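Local atomic coordinates of phosphotriesterase family protein (Listeria monocytogenes serotype 4b str. H7858, PDB entry 3PNZ), a protein that probably hydrolyses phosphorylated sugar lactones, as a zinc-binding lactonase of the phosphotriesterase family with the amidohydrolase fold. Residues A[211-216]-A[231-236]; A[235-240]-A[265-270]. All coordinates share one frame; numbering follows the deposited sequence.

Contact 1: residues A[211-216]-A[231-236]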
loop_
_atom_site.group_PDB
_atom_site.type_symbol
_atom_site.label_atom_id
_atom_site.label_comp_id
_atom_site.label_asym_id
_atom_site.label_seq_id
_atom_site.Cartn_x
_atom_site.Cartn_y
_atom_site.Cartn_z
ATOM N N LEU A 211 -2.511 -5.056 10.852
ATOM C CA LEU A 211 -3.156 -4.558 9.638
ATOM C C LEU A 211 -2.921 -3.059 9.465
ATOM O O LEU A 211 -3.007 -2.308 10.433
ATOM C CB LEU A 211 -4.665 -4.805 9.741
ATOM C CG LEU A 211 -5.559 -4.168 8.663
ATOM C CD1 LEU A 211 -5.363 -4.856 7.316
ATOM C CD2 LEU A 211 -7.022 -4.254 9.100
ATOM N N SER A 212 -2.610 -2.620 8.244
ATOM C CA SER A 212 -2.737 -1.199 7.910
ATOM C C SER A 212 -3.865 -1.063 6.900
ATOM O O SER A 212 -3.952 -1.835 5.942
ATOM C CB SER A 212 -1.443 -0.605 7.343
ATOM O OG SER A 212 -0.992 -1.341 6.229
ATOM N N ILE A 213 -4.731 -0.090 7.134
ATOM C CA ILE A 213 -5.907 0.084 6.294
ATOM C C ILE A 213 -5.690 1.268 5.359
ATOM O O ILE A 213 -5.516 2.408 5.798
ATOM C CB ILE A 213 -7.155 0.277 7.155
ATOM C CG1 ILE A 213 -7.330 -0.918 8.095
ATOM C CG2 ILE A 213 -8.409 0.507 6.270
ATOM C CD1 ILE A 213 -8.460 -0.756 9.067
ATOM N N GLY A 214 -5.683 0.981 4.063
ATOM C CA GLY A 214 -5.439 2.001 3.057
ATOM C C GLY A 214 -6.634 2.917 2.830
ATOM O O GLY A 214 -7.782 2.538 3.082
ATOM N N HIS A 215 -6.334 4.139 2.382
ATOM C CA HIS A 215 -7.329 5.112 1.917
ATOM C C HIS A 215 -8.280 5.637 2.997
ATOM O O HIS A 215 -9.407 6.017 2.707
ATOM C CB HIS A 215 -8.094 4.561 0.698
ATOM C CG HIS A 215 -7.203 3.892 -0.297
ATOM N ND1 HIS A 215 -5.997 4.433 -0.690
ATOM C CD2 HIS A 215 -7.310 2.705 -0.941
ATOM C CE1 HIS A 215 -5.407 3.618 -1.547
ATOM N NE2 HIS A 215 -6.185 2.565 -1.720
ATOM N N MET A 216 -7.818 5.688 4.246
ATOM C CA MET A 216 -8.651 6.245 5.308
ATOM C C MET A 216 -8.949 7.738 5.102
ATOM O O MET A 216 -9.944 8.262 5.609
ATOM C CB MET A 216 -8.007 5.987 6.679
ATOM C CG MET A 216 -8.094 4.535 7.125
ATOM S SD MET A 216 -9.750 4.030 7.636
ATOM C CE MET A 216 -10.449 3.468 6.079
ATOM N N THR A 231 -9.139 -0.360 17.437
ATOM C CA THR A 231 -8.778 -1.760 17.234
ATOM C C THR A 231 -7.268 -1.971 17.253
ATOM O O THR A 231 -6.801 -3.092 17.421
ATOM C CB THR A 231 -9.295 -2.314 15.892
ATOM O OG1 THR A 231 -8.569 -1.713 14.808
ATOM C CG2 THR A 231 -10.798 -2.081 15.739
ATOM N N GLY A 232 -6.516 -0.892 17.061
ATOM C CA GLY A 232 -5.071 -0.967 16.994
ATOM C C GLY A 232 -4.510 -0.975 15.584
ATOM O O GLY A 232 -3.301 -0.864 15.398
ATOM N N ALA A 233 -5.386 -1.088 14.585
ATOM C CA ALA A 233 -4.961 -1.041 13.189
ATOM C C ALA A 233 -4.223 0.244 12.829
ATOM O O ALA A 233 -4.515 1.328 13.345
ATOM C CB ALA A 233 -6.161 -1.219 12.255
ATOM N N PHE A 234 -3.276 0.106 11.916
ATOM C CA PHE A 234 -2.639 1.262 11.321
ATOM C C PHE A 234 -3.605 1.873 10.317
ATOM O O PHE A 234 -4.385 1.160 9.682
ATOM C CB PHE A 234 -1.322 0.878 10.649
ATOM C CG PHE A 234 -0.215 0.573 11.632
ATOM C CD1 PHE A 234 0.651 1.570 12.048
ATOM C CD2 PHE A 234 -0.063 -0.706 12.148
ATOM C CE1 PHE A 234 1.676 1.289 12.957
ATOM C CE2 PHE A 234 0.948 -0.998 13.055
ATOM C CZ PHE A 234 1.817 0.003 13.455
ATOM N N MET A 235 -3.542 3.190 10.183
ATOM C CA MET A 235 -4.471 3.916 9.316
ATOM C C MET A 235 -3.678 4.749 8.347
ATOM O O MET A 235 -2.917 5.636 8.745
ATOM C CB MET A 235 -5.408 4.774 10.153
ATOM C CG MET A 235 -6.261 3.905 11.074
ATOM S SD MET A 235 -7.270 4.869 12.177
ATOM C CE MET A 235 -8.439 5.557 10.981
ATOM N N SER A 236 -3.836 4.434 7.066
ATOM C CA SER A 236 -3.035 5.039 6.024
ATOM C C SER A 236 -3.765 6.231 5.406
ATOM O O SER A 236 -4.849 6.085 4.827
ATOM C CB SER A 236 -2.690 4.001 4.950
ATOM O OG SER A 236 -1.875 4.575 3.940
#
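Phe234 O takes two approaches from strand 211-213: the N-H of Ile213 donates to it at 2.9 Å, and Ser212 CA adds a weaker CH···O approach at 3.4 Å. The ladder continues on either side of it. Phe234 N reaches Leu211 O at 2.8 Å, and Ser236 N binds Ile213 O, so two parallel strands are zipped from Leu211 to Ser236. One further bond, Met216 N to Ser236 O at 3.1 Å, holds the turn that follows strand 211-213.

On one face CB of Ser212 lies 3.6 Å from CB of Phe234; the phenylalanine ring then swings outward, its edge beside Leu211 O. On the face of Ile213 and Met235, CD1 of Ile213 reaches CB of Ala233, just ahead of the strand, at 4.0 Å. Met216 CG and SD lie against Met235 CE, SD to CE 3.9 Å, the two chains crossing obliquely, while the bends at chi2 and chi3 carry the end of Met216 away.

The turn carries His215, whose NE2 binds zinc beside His187 and whose ND1 is hydrogen-bonded to Asp238, a second-shell carboxylate that probably orients the ring. Ile213 and Met235 face helix 222-229, the helical arm of this beta-alpha-beta unit, while Ser212 and Phe234 meet helix 310-325 and strand 184-186 pairs along the other edge of strand 211-213.

Contact 2: residues A[235-240]-A[265-270]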
loop_
_atom_site.group_PDB
_atom_site.type_symbol
_atom_site.label_atom_id
_atom_site.label_comp_id
_atom_site.label_asym_id
_atom_site.label_seq_id
_atom_site.Cartn_x
_atom_site.Cartn_y
_atom_site.Cartn_z
ATOM N N MET A 235 -3.542 3.190 10.183
ATOM C CA MET A 235 -4.471 3.916 9.316
ATOM C C MET A 235 -3.678 4.749 8.347
ATOM O O MET A 235 -2.917 5.636 8.745
ATOM C CB MET A 235 -5.408 4.774 10.153
ATOM C CG MET A 235 -6.261 3.905 11.074
ATOM S SD MET A 235 -7.270 4.869 12.177
ATOM C CE MET A 235 -8.439 5.557 10.981
ATOM N N SER A 236 -3.836 4.434 7.066
ATOM C CA SER A 236 -3.035 5.039 6.024
ATOM C C SER A 236 -3.765 6.231 5.406
ATOM O O SER A 236 -4.849 6.085 4.827
ATOM C CB SER A 236 -2.690 4.001 4.950
ATOM O OG SER A 236 -1.875 4.575 3.940
ATOM N N PHE A 237 -3.172 7.409 5.557
ATOM C CA PHE A 237 -3.637 8.609 4.868
ATOM C C PHE A 237 -2.770 8.748 3.626
ATOM O O PHE A 237 -1.665 9.296 3.680
ATOM C CB PHE A 237 -3.537 9.832 5.787
ATOM C CG PHE A 237 -4.554 9.834 6.889
ATOM C CD1 PHE A 237 -5.640 10.704 6.860
ATOM C CD2 PHE A 237 -4.447 8.940 7.947
ATOM C CE1 PHE A 237 -6.590 10.687 7.867
ATOM C CE2 PHE A 237 -5.397 8.910 8.965
ATOM C CZ PHE A 237 -6.473 9.787 8.927
ATOM N N ASP A 238 -3.257 8.222 2.505
ATOM C CA ASP A 238 -2.396 8.066 1.335
ATOM C C ASP A 238 -2.896 8.829 0.121
ATOM O O ASP A 238 -2.475 8.569 -1.006
ATOM C CB ASP A 238 -2.187 6.580 1.017
ATOM C CG ASP A 238 -3.473 5.799 1.060
ATOM O OD1 ASP A 238 -4.451 6.260 0.441
ATOM O OD2 ASP A 238 -3.518 4.732 1.713
ATOM N N GLY A 239 -3.786 9.783 0.363
ATOM C CA GLY A 239 -4.271 10.657 -0.691
ATOM C C GLY A 239 -3.751 12.082 -0.575
ATOM O O GLY A 239 -4.414 13.025 -1.022
ATOM N N ILE A 240 -2.565 12.249 0.016
ATOM C CA ILE A 240 -1.959 13.568 0.138
ATOM C C ILE A 240 -1.902 14.236 -1.227
ATOM O O ILE A 240 -1.539 13.600 -2.225
ATOM C CB ILE A 240 -0.528 13.499 0.715
ATOM C CG1 ILE A 240 -0.530 12.850 2.103
ATOM C CG2 ILE A 240 0.112 14.894 0.755
ATOM C CD1 ILE A 240 -1.500 13.482 3.092
ATOM N N ASP A 265 0.506 6.943 17.060
ATOM C CA ASP A 265 1.418 5.857 16.719
ATOM C C ASP A 265 0.857 4.944 15.627
ATOM O O ASP A 265 1.513 3.991 15.196
ATOM C CB ASP A 265 1.720 5.017 17.961
ATOM C CG ASP A 265 2.535 5.766 19.001
ATOM O OD1 ASP A 265 3.199 6.761 18.650
ATOM O OD2 ASP A 265 2.514 5.337 20.176
ATOM N N GLN A 266 -0.372 5.217 15.189
ATOM C CA GLN A 266 -1.022 4.351 14.207
ATOM C C GLN A 266 -1.155 4.991 12.829
ATOM O O GLN A 266 -1.651 4.354 11.895
ATOM C CB GLN A 266 -2.396 3.901 14.715
ATOM C CG GLN A 266 -2.299 2.866 15.828
ATOM C CD GLN A 266 -3.572 2.755 16.645
ATOM O OE1 GLN A 266 -3.576 3.046 17.842
ATOM N NE2 GLN A 266 -4.660 2.331 16.005
ATOM N N ILE A 267 -0.708 6.237 12.706
ATOM C CA ILE A 267 -0.866 6.991 11.453
ATOM C C ILE A 267 0.271 6.753 10.450
ATOM O O ILE A 267 1.457 6.851 10.786
ATOM C CB ILE A 267 -1.040 8.491 11.739
ATOM C CG1 ILE A 267 -2.321 8.700 12.554
ATOM C CG2 ILE A 267 -1.064 9.295 10.424
ATOM C CD1 ILE A 267 -2.443 10.055 13.172
ATOM N N LEU A 268 -0.099 6.414 9.217
ATOM C CA LEU A 268 0.860 6.288 8.120
ATOM C C LEU A 268 0.466 7.273 7.035
ATOM O O LEU A 268 -0.704 7.641 6.933
ATOM C CB LEU A 268 0.834 4.877 7.537
ATOM C CG LEU A 268 1.141 3.719 8.485
ATOM C CD1 LEU A 268 0.892 2.387 7.779
ATOM C CD2 LEU A 268 2.575 3.840 8.991
ATOM N N VAL A 269 1.436 7.689 6.223
ATOM C CA VAL A 269 1.207 8.722 5.211
ATOM C C VAL A 269 1.870 8.363 3.885
ATOM O O VAL A 269 2.990 7.848 3.847
ATOM C CB VAL A 269 1.734 10.111 5.680
ATOM C CG1 VAL A 269 1.550 11.161 4.581
ATOM C CG2 VAL A 269 1.032 10.546 6.968
ATOM N N SER A 270 1.164 8.614 2.788
ATOM C CA SER A 270 1.727 8.403 1.461
ATOM C C SER A 270 0.888 9.154 0.425
ATOM O O SER A 270 -0.044 9.873 0.788
ATOM C CB SER A 270 1.787 6.909 1.137
ATOM O OG SER A 270 3.023 6.581 0.515
#
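Ile240 and Val269 meet at about a right angle, CG1 to CG1 at 3.6 Å. In Val269 the branch that makes this touch is the one standing opposite the backbone N (chi1 177°). The same Ile240 CG1 also sits 3.3 Å from Ser270 O. Farther back, Phe237 CD2 approaches Ile267 CG2 obliquely at 4.2 Å, while the ring edge lies near Leu268 O. Behind the side chains runs a parallel ladder, in which Met235 N binds Gln266 O at 2.8 Å and Phe237 N binds Leu268 O. Strands 234-237 and 267-269, joined through helix 248-260, form a right-handed beta-alpha-beta crossover of the TIM barrel; Phe237 and Ile267 pack on that helix. Past the strand end, Asp238 turns its carboxylate back toward Ser236 (chi1 46°), whose OG donates to OD2 at 2.8 Å from the anti side, 28° out of the carboxylate plane. Asp238 OD1 is hydrogen-bonded to His215, the zinc ligand. CB of Asp238 also touches CB of Ser270 at 4.0 Å, and the hydroxyl of Ser270 is tied to Glu23 and the backbone N of His22, both on strand 19-23.

Overall arrangement
Followed from the N terminus, the chain enters contact 1 on strand 211-213, passes through helix 222-229 and returns on strand 234-237, closing a loop of 14 intervening residues. Contact 2 begins where that loop ends: the shared strand leads into helix 248-260 and comes back on strand 267-269, after 24 residues. The loops are therefore consecutive, overlapping at Met235 and Ser236, and neither encloses the other. Together they build three neighbouring staves of the barrel. The two contacts also touch beside the zinc site, and at the far end of the shared strand a side-chain bond from Gln266 NE2 to Ala233 O links them again.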